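Local coordinates for protein malyl-CoA lyase/beta-methylmalyl-CoA lyase (Methylobacterium extorquens, PDB 5UGR) that belongs to the HpcH/HpaI aldolase/citrate lyase family and has a TIM-barrel fold that carries a magnesium ion, at residues A150-S155 against E159-G164; G230-P235 against P258-L263; K277-L282 against Q316-M321. All blocks are in the same frame, centred on the assembly; numbering follows the deposited sequence.

Contact 1: A150-S155 against E159-G164; sequences AIATSS and EAMSFG
In the conformer of M161 described here, one of two modelled, every close approach between the segments runs through its S-methyl group. CE lies 3.7 Å from CG2 of I151, 3.9 Å from N of A152 and 4.2 Å from CB of A152, so one methyl reaches two neighbouring residues of the turn. The route is set by the torsions: CG stands anti to the carbonyl carbon, the chain runs straight through chi2, and a bend at chi3 (117°) swings CE toward the 150-155 segment. On I151 it is the CG2 branch, anti to the backbone N, that receives it. Strand 158-163 is the sixth strand of the eight-stranded parallel TIM barrel, and M161 points outward from it into the layer beneath the helices, where C217 of helix 207-220 and V137 of strand 134-139 also touch it. All three touching residues are buried, although the two segments hide just 98 Å² between them.

Away from the methionine the segments part, and the partly exposed side is polar. There I151 to S154 form a type I turn, and O of I151 accepts two bonds: one from N of S154 at 3.1 Å, the other from OG of S154 at 2.7 Å. The hydroxyl comes in the carbonyl plane, on a lone pair, with a C=O...OG angle of 141°. T153, beside it, is exposed to solvent.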
loop_
_atom_site.group_PDB
_atom_site.type_symbol
_atom_site.label_atom_id
_atom_site.label_comp_id
_atom_site.label_asym_id
_atom_site.label_seq_id
_atom_site.Cartn_x
_atom_site.Cartn_y
_atom_site.Cartn_z
ATOM N N ALA A 150 7.888 6.879 5.644
ATOM C CA ALA A 150 8.428 5.780 4.870
ATOM C C ALA A 150 9.942 5.774 4.787
ATOM O O ALA A 150 10.587 4.697 4.874
ATOM C CB ALA A 150 7.805 5.760 3.446
ATOM N N ILE A 151 10.518 6.948 4.667
ATOM C CA ILE A 151 11.999 7.016 4.647
ATOM C C ILE A 151 12.571 6.502 5.956
ATOM O O ILE A 151 13.634 5.887 5.989
ATOM C CB ILE A 151 12.455 8.471 4.329
ATOM C CG1 ILE A 151 12.089 8.843 2.873
ATOM C CG2 ILE A 151 13.943 8.658 4.580
ATOM C CD1 ILE A 151 12.095 10.335 2.592
ATOM N N ALA A 152 11.859 6.729 7.069
ATOM C CA ALA A 152 12.399 6.356 8.362
ATOM C C ALA A 152 12.654 4.854 8.551
ATOM O O ALA A 152 13.434 4.496 9.429
ATOM C CB ALA A 152 11.451 6.834 9.473
ATOM N N THR A 153 11.991 4.009 7.774
ATOM C CA THR A 153 12.142 2.576 7.828
ATOM C C THR A 153 12.886 1.973 6.637
ATOM O O THR A 153 12.761 0.777 6.346
ATOM C CB THR A 153 10.822 1.848 8.087
ATOM O OG1 THR A 153 9.935 2.085 7.005
ATOM C CG2 THR A 153 10.198 2.275 9.433
ATOM N N SER A 154 13.698 2.793 5.972
ATOM C CA SER A 154 14.258 2.377 4.685
ATOM C C SER A 154 15.578 1.632 4.718
ATOM O O SER A 154 15.976 1.140 3.651
ATOM C CB SER A 154 14.430 3.622 3.819
ATOM O OG SER A 154 15.321 4.568 4.367
ATOM N N SER A 155 16.235 1.544 5.874
ATOM C CA SER A 155 17.528 0.821 5.925
ATOM C C SER A 155 17.886 0.516 7.363
ATOM O O SER A 155 17.761 1.379 8.227
ATOM C CB SER A 155 18.644 1.661 5.338
ATOM O OG SER A 155 19.928 1.063 5.515
ATOM N N GLU A 159 20.233 5.840 11.031
ATOM C CA GLU A 159 20.353 6.277 12.411
ATOM C C GLU A 159 19.737 7.613 12.772
ATOM O O GLU A 159 19.430 7.828 13.957
ATOM C CB GLU A 159 21.823 6.375 12.853
ATOM C CG GLU A 159 22.629 5.120 12.646
ATOM C CD GLU A 159 24.073 5.258 13.157
ATOM O OE1 GLU A 159 24.920 4.452 12.679
ATOM O OE2 GLU A 159 24.322 6.164 14.002
ATOM N N ALA A 160 19.536 8.504 11.805
ATOM C CA ALA A 160 19.267 9.919 12.127
ATOM C C ALA A 160 18.703 10.613 10.901
ATOM O O ALA A 160 18.992 10.211 9.766
ATOM C CB ALA A 160 20.562 10.598 12.540
ATOM N N MET A 161 17.926 11.670 11.151
ATOM C CA MET A 161 17.445 12.556 10.090
ATOM C C MET A 161 17.762 13.987 10.506
ATOM O O MET A 161 17.535 14.349 11.678
ATOM C CB MET A 161 15.924 12.428 9.855
ATOM C CG MET A 161 15.363 11.020 9.841
ATOM S SD MET A 161 13.576 10.913 9.478
ATOM C CE MET A 161 13.806 9.993 7.981
ATOM N N SER A 162 18.274 14.768 9.532
ATOM C CA SER A 162 18.472 16.187 9.745
ATOM C C SER A 162 17.437 16.985 8.953
ATOM O O SER A 162 17.202 16.666 7.790
ATOM C CB SER A 162 19.854 16.639 9.286
ATOM O OG SER A 162 20.898 16.262 10.195
ATOM N N PHE A 163 16.870 18.030 9.609
ATOM C CA PHE A 163 15.952 18.960 8.964
ATOM C C PHE A 163 16.747 20.052 8.300
ATOM O O PHE A 163 17.257 20.964 8.956
ATOM C CB PHE A 163 14.952 19.473 9.952
ATOM C CG PHE A 163 14.076 20.537 9.414
ATOM C CD1 PHE A 163 13.397 20.332 8.232
ATOM C CD2 PHE A 163 14.009 21.801 10.035
ATOM C CE1 PHE A 163 12.611 21.361 7.697
ATOM C CE2 PHE A 163 13.196 22.807 9.511
ATOM C CZ PHE A 163 12.538 22.594 8.344
ATOM N N GLY A 164 16.824 19.985 6.959
ATOM C CA GLY A 164 17.559 20.986 6.179
ATOM C C GLY A 164 16.711 22.197 5.912
ATOM O O GLY A 164 16.121 22.342 4.827
#

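Contact 2: G230-P235 against P258-L263; sequences GDFSDP and PSQIDL
NE2 of Q260 is gripped by two acceptors: a water 2.9 Å from NE2, which in turn donates a hydrogen bond to O of D231, and the backbone O of F229. In this TIM-barrel protein the contact joins the loop after the seventh strand, 223-226, to the start of helix 259-268, which follows the eighth. The Q260 chain is extended beyond CG, and OE1 accepts from N of I256, so both ends of the amide are held and its rotation is fixed. NE2 also lies at the edge of the F232 ring, near its plane and 3.7 Å from CD1; the amide stands almost perpendicular to the ring (81°). H257 stacks on the same ring. A second water donates to O of F232 at 2.7 Å and hydrogen-bonds OG of S259 at 2.8 Å, a hydroxyl also bonded to ND1 of H257. Two waters therefore bridge a seam whose backbones stay 7.6 Å apart at the CA atoms of F232 and S259. At its other end the seam is apolar, where CD1 of L263 meets CB of P235 at 3.8 Å.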
loop_
_atom_site.group_PDB
_atom_site.type_symbol
_atom_site.label_atom_id
_atom_site.label_comp_id
_atom_site.label_asym_id
_atom_site.label_seq_id
_atom_site.Cartn_x
_atom_site.Cartn_y
_atom_site.Cartn_z
ATOM N N GLY A 230 21.745 30.475 10.092
ATOM C CA GLY A 230 22.741 31.262 9.354
ATOM C C GLY A 230 23.288 32.495 10.019
ATOM O O GLY A 230 24.351 33.001 9.606
ATOM N N ASP A 231 22.627 33.006 11.047
ATOM C CA ASP A 231 23.057 34.286 11.568
ATOM C C ASP A 231 24.064 34.110 12.683
ATOM O O ASP A 231 23.722 33.998 13.860
ATOM C CB ASP A 231 21.863 35.150 11.987
ATOM C CG ASP A 231 22.276 36.583 12.385
ATOM O OD1 ASP A 231 23.511 36.878 12.418
ATOM O OD2 ASP A 231 21.338 37.400 12.624
ATOM N N PHE A 232 25.339 34.095 12.280
ATOM C CA PHE A 232 26.456 33.936 13.189
ATOM C C PHE A 232 26.609 35.053 14.211
ATOM O O PHE A 232 27.259 34.843 15.252
ATOM C CB PHE A 232 27.795 33.780 12.364
ATOM C CG PHE A 232 27.702 32.789 11.270
ATOM C CD1 PHE A 232 26.782 31.724 11.374
ATOM C CD2 PHE A 232 28.445 32.902 10.112
ATOM C CE1 PHE A 232 26.651 30.783 10.366
ATOM C CE2 PHE A 232 28.321 31.935 9.094
ATOM C CZ PHE A 232 27.417 30.904 9.203
ATOM N N SER A 233 26.042 36.212 13.892
ATOM C CA SER A 233 26.095 37.361 14.805
ATOM C C SER A 233 24.996 37.305 15.868
ATOM O O SER A 233 24.940 38.228 16.700
ATOM C CB SER A 233 25.960 38.681 14.030
ATOM O OG SER A 233 24.576 38.930 13.641
ATOM N N ASP A 234 24.160 36.248 15.847
ATOM C CA ASP A 234 22.985 36.177 16.717
ATOM C C ASP A 234 22.957 34.891 17.516
ATOM O O ASP A 234 22.086 34.030 17.317
ATOM C CB ASP A 234 21.705 36.351 15.890
ATOM C CG ASP A 234 20.443 36.403 16.756
ATOM O OD1 ASP A 234 20.582 36.677 17.974
ATOM O OD2 ASP A 234 19.307 36.221 16.190
ATOM N N PRO A 235 23.862 34.754 18.479
ATOM C CA PRO A 235 23.799 33.590 19.364
ATOM C C PRO A 235 22.518 33.454 20.180
ATOM O O PRO A 235 22.084 32.311 20.461
ATOM C CB PRO A 235 25.038 33.749 20.269
ATOM C CG PRO A 235 25.361 35.211 20.242
ATOM C CD PRO A 235 25.026 35.615 18.811
ATOM N N PRO A 258 32.054 28.017 13.882
ATOM C CA PRO A 258 32.567 27.406 15.103
ATOM C C PRO A 258 31.918 27.841 16.417
ATOM O O PRO A 258 31.833 27.056 17.372
ATOM C CB PRO A 258 34.071 27.769 15.067
ATOM C CG PRO A 258 34.370 28.004 13.635
ATOM C CD PRO A 258 33.132 28.594 13.050
ATOM N N SER A 259 31.459 29.080 16.477
ATOM C CA SER A 259 30.744 29.608 17.652
ATOM C C SER A 259 29.488 28.828 18.031
ATOM O O SER A 259 29.081 28.819 19.173
ATOM C CB SER A 259 30.340 31.048 17.430
ATOM O OG SER A 259 29.324 31.194 16.410
ATOM N N GLN A 260 28.923 28.143 17.068
ATOM C CA GLN A 260 27.690 27.421 17.315
ATOM C C GLN A 260 27.876 26.070 18.011
ATOM O O GLN A 260 26.938 25.536 18.593
ATOM C CB GLN A 260 26.901 27.265 16.040
ATOM C CG GLN A 260 26.410 28.568 15.483
ATOM C CD GLN A 260 25.783 28.455 14.129
ATOM O OE1 GLN A 260 25.988 27.473 13.391
ATOM N NE2 GLN A 260 25.048 29.484 13.745
ATOM N N ILE A 261 29.097 25.558 18.006
ATOM C CA ILE A 261 29.383 24.264 18.618
ATOM C C ILE A 261 29.092 24.237 20.101
ATOM O O ILE A 261 28.378 23.335 20.566
ATOM C CB ILE A 261 30.837 23.831 18.357
ATOM C CG1 ILE A 261 31.098 23.635 16.848
ATOM C CG2 ILE A 261 31.172 22.543 19.083
ATOM C CD1 ILE A 261 32.566 23.496 16.486
ATOM N N ASP A 262 29.602 25.225 20.853
ATOM C CA ASP A 262 29.397 25.238 22.303
ATOM C C ASP A 262 27.912 25.477 22.609
ATOM O O ASP A 262 27.376 24.948 23.597
ATOM C CB ASP A 262 30.251 26.324 22.966
ATOM C CG ASP A 262 31.725 25.938 23.074
ATOM O OD1 ASP A 262 32.112 24.785 22.807
ATOM O OD2 ASP A 262 32.513 26.841 23.392
ATOM N N LEU A 263 27.253 26.269 21.767
ATOM C CA LEU A 263 25.837 26.602 22.000
ATOM C C LEU A 263 24.982 25.325 21.874
ATOM O O LEU A 263 24.158 25.048 22.744
ATOM C CB LEU A 263 25.310 27.708 21.087
ATOM C CG LEU A 263 26.020 29.043 21.099
ATOM C CD1 LEU A 263 25.445 29.958 20.065
ATOM C CD2 LEU A 263 25.919 29.650 22.469
HETATM O O HOH W 1 24.590 31.758 15.516
HETATM O O HOH W 2 26.976 32.636 16.846
#

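Contact 3: K277-L282 against Q316-M321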
loop_
_atom_site.group_PDB
_atom_site.type_symbol
_atom_site.label_atom_id
_atom_site.label_comp_id
_atom_site.label_asym_id
_atom_site.label_seq_id
_atom_site.Cartn_x
_atom_site.Cartn_y
_atom_site.Cartn_z
ATOM N N LYS A 277 16.631 9.473 36.038
ATOM C CA LYS A 277 15.474 8.599 35.796
ATOM C C LYS A 277 15.825 7.389 34.960
ATOM O O LYS A 277 15.367 6.254 35.256
ATOM C CB LYS A 277 14.317 9.347 35.152
ATOM C CG LYS A 277 13.118 8.467 34.811
ATOM C CD LYS A 277 11.876 9.220 34.359
ATOM C CE LYS A 277 10.655 8.352 34.708
ATOM N NZ LYS A 277 9.371 8.866 34.171
ATOM N N ALA A 278 16.581 7.614 33.890
ATOM C CA ALA A 278 17.059 6.508 33.066
ATOM C C ALA A 278 17.912 5.503 33.880
ATOM O O ALA A 278 17.732 4.274 33.742
ATOM C CB ALA A 278 17.787 6.984 31.795
ATOM N N ARG A 279 18.810 6.009 34.724
ATOM C CA ARG A 279 19.642 5.122 35.560
ATOM C C ARG A 279 18.800 4.310 36.524
ATOM O O ARG A 279 19.055 3.117 36.738
ATOM C CB ARG A 279 20.732 5.882 36.325
ATOM C CG ARG A 279 21.771 6.508 35.386
ATOM C CD ARG A 279 23.160 6.608 35.957
ATOM N NE ARG A 279 24.040 7.427 35.140
ATOM C CZ ARG A 279 24.856 6.999 34.160
ATOM N NH1 ARG A 279 24.947 5.703 33.784
ATOM N NH2 ARG A 279 25.602 7.917 33.535
ATOM N N ARG A 280 17.749 4.914 37.013
ATOM C CA ARG A 280 16.866 4.213 37.943
ATOM C C ARG A 280 16.018 3.173 37.261
ATOM O O ARG A 280 15.690 2.150 37.855
ATOM C CB ARG A 280 15.965 5.206 38.664
ATOM C CG ARG A 280 16.790 6.110 39.598
ATOM C CD ARG A 280 15.918 7.034 40.404
ATOM N NE ARG A 280 15.131 6.303 41.392
ATOM C CZ ARG A 280 13.794 6.386 41.530
ATOM N NH1 ARG A 280 13.079 7.208 40.813
ATOM N NH2 ARG A 280 13.154 5.627 42.415
ATOM N N ILE A 281 15.669 3.429 36.002
ATOM C CA ILE A 281 15.021 2.423 35.191
ATOM C C ILE A 281 15.936 1.191 35.034
ATOM O O ILE A 281 15.472 0.062 35.173
ATOM C CB ILE A 281 14.543 2.997 33.845
ATOM C CG1 ILE A 281 13.308 3.883 34.058
ATOM C CG2 ILE A 281 14.210 1.888 32.873
ATOM C CD1 ILE A 281 12.925 4.757 32.847
ATOM N N LEU A 282 17.208 1.420 34.720
ATOM C CA LEU A 282 18.156 0.311 34.532
ATOM C C LEU A 282 18.325 -0.455 35.862
ATOM O O LEU A 282 18.398 -1.680 35.840
ATOM C CB LEU A 282 19.512 0.805 33.969
ATOM C CG LEU A 282 19.505 1.528 32.610
ATOM C CD1 LEU A 282 20.906 1.524 32.023
ATOM C CD2 LEU A 282 18.472 1.002 31.643
ATOM N N GLN A 316 23.547 5.539 27.189
ATOM C CA GLN A 316 24.723 5.400 26.336
ATOM C C GLN A 316 25.251 6.782 25.947
ATOM O O GLN A 316 26.454 7.008 25.871
ATOM C CB GLN A 316 24.431 4.521 25.088
ATOM C CG GLN A 316 24.317 2.999 25.365
ATOM C CD GLN A 316 25.549 2.339 25.990
ATOM O OE1 GLN A 316 25.419 1.620 26.993
ATOM N NE2 GLN A 316 26.737 2.556 25.411
ATOM N N LYS A 317 24.334 7.685 25.659
ATOM C CA LYS A 317 24.630 9.096 25.378
ATOM C C LYS A 317 25.252 9.886 26.562
ATOM O O LYS A 317 26.262 10.615 26.391
ATOM C CB LYS A 317 23.371 9.797 24.788
ATOM C CG LYS A 317 23.119 9.607 23.277
ATOM C CD LYS A 317 22.359 8.332 22.882
ATOM C CE LYS A 317 21.115 8.540 22.023
ATOM N NZ LYS A 317 21.339 8.628 20.535
ATOM N N ALA A 318 24.700 9.711 27.766
ATOM C CA ALA A 318 25.254 10.309 28.983
ATOM C C ALA A 318 26.659 9.775 29.275
ATOM O O ALA A 318 27.571 10.500 29.697
ATOM C CB ALA A 318 24.332 10.040 30.172
ATOM N N ASP A 319 26.837 8.484 29.036
ATOM C CA ASP A 319 28.134 7.855 29.305
ATOM C C ASP A 319 29.158 8.440 28.354
ATOM O O ASP A 319 30.309 8.638 28.717
ATOM C CB ASP A 319 28.050 6.342 29.096
ATOM C CG ASP A 319 27.268 5.612 30.219
ATOM O OD1 ASP A 319 26.894 6.233 31.284
ATOM O OD2 ASP A 319 27.107 4.369 30.037
ATOM N N ALA A 320 28.761 8.670 27.096
ATOM C CA ALA A 320 29.688 9.259 26.099
ATOM C C ALA A 320 30.178 10.637 26.500
ATOM O O ALA A 320 31.334 10.993 26.309
ATOM C CB ALA A 320 29.015 9.343 24.744
ATOM N N MET A 321 29.279 11.421 27.053
ATOM C CA MET A 321 29.593 12.757 27.523
ATOM C C MET A 321 30.617 12.676 28.616
ATOM O O MET A 321 31.516 13.495 28.660
ATOM C CB MET A 321 28.340 13.538 27.979
ATOM C CG MET A 321 27.959 14.598 26.953
ATOM S SD MET A 321 26.551 15.347 27.668
ATOM C CE MET A 321 27.516 16.525 28.693
#
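R279 reaches across to D319 with its guanidinium, and the path of its side chain explains how. CB leaves the helix neither toward nor away from the partner helix. CG is placed anti to the carbonyl carbon, beside the backbone N, and the chain then bends at chi2, whose -149° departs from a fully extended value. On its way out the side chain touches I315, which precedes the 316-321 segment on the same helix. At CZ the first partner within that segment appears, OD1 of D319 at 3.6 Å, and the two terminal nitrogens close on that same oxygen: NH1 at 3.2 Å and NH2 at 3.1 Å. NH2 has a further, looser neighbour in CB of A318, 4.2 Å away and oblique to the guanidinium.

The two segments belong to the long helices 272-291 and 305-322, which follow the last barrel strand and pack against each other in the C-terminal part of the chain; I315 of the second helix touches A278 as well.

The salt bridge is end-on, with both nitrogens converging on one atom rather than pairing with two oxygens. Guanidinium and carboxylate lie 15° apart, nearly coplanar, and OD1 sits in the guanidinium plane. NH1 uses the syn lone pair of OD1, whereas NH2 meets the oxygen nearly along its C-O axis; neither bond is straight, the one from NH2 having an N-H...O angle of 152° and the one from NH1 being more bent. Both charged residues are exposed and also touch a crystal neighbour, so lattice packing may influence the observed arrangement.

Overall arrangement
From the N terminus, the contacts come in series, none nested in another and none crossing. Contact 1 closes first, over a gap of three residues, joining the turn at I151-S154 to the sixth barrel strand. Contact 2 closes a longer loop, 22 residues that include most of helix 235-248 and strand 252-255, and so ties the loop after strand 223-226 to helix 259-268, which follows strand 252-255. Contact 3 spans 33 residues, among them the hairpin 296-298/301-303, and joins two helices beyond the barrel. Helices 259-268 and 272-291 follow each other, linking contacts 2 and 3 along the chain. The contact centres are 24 to 28 Å apart, and no two contacts touch.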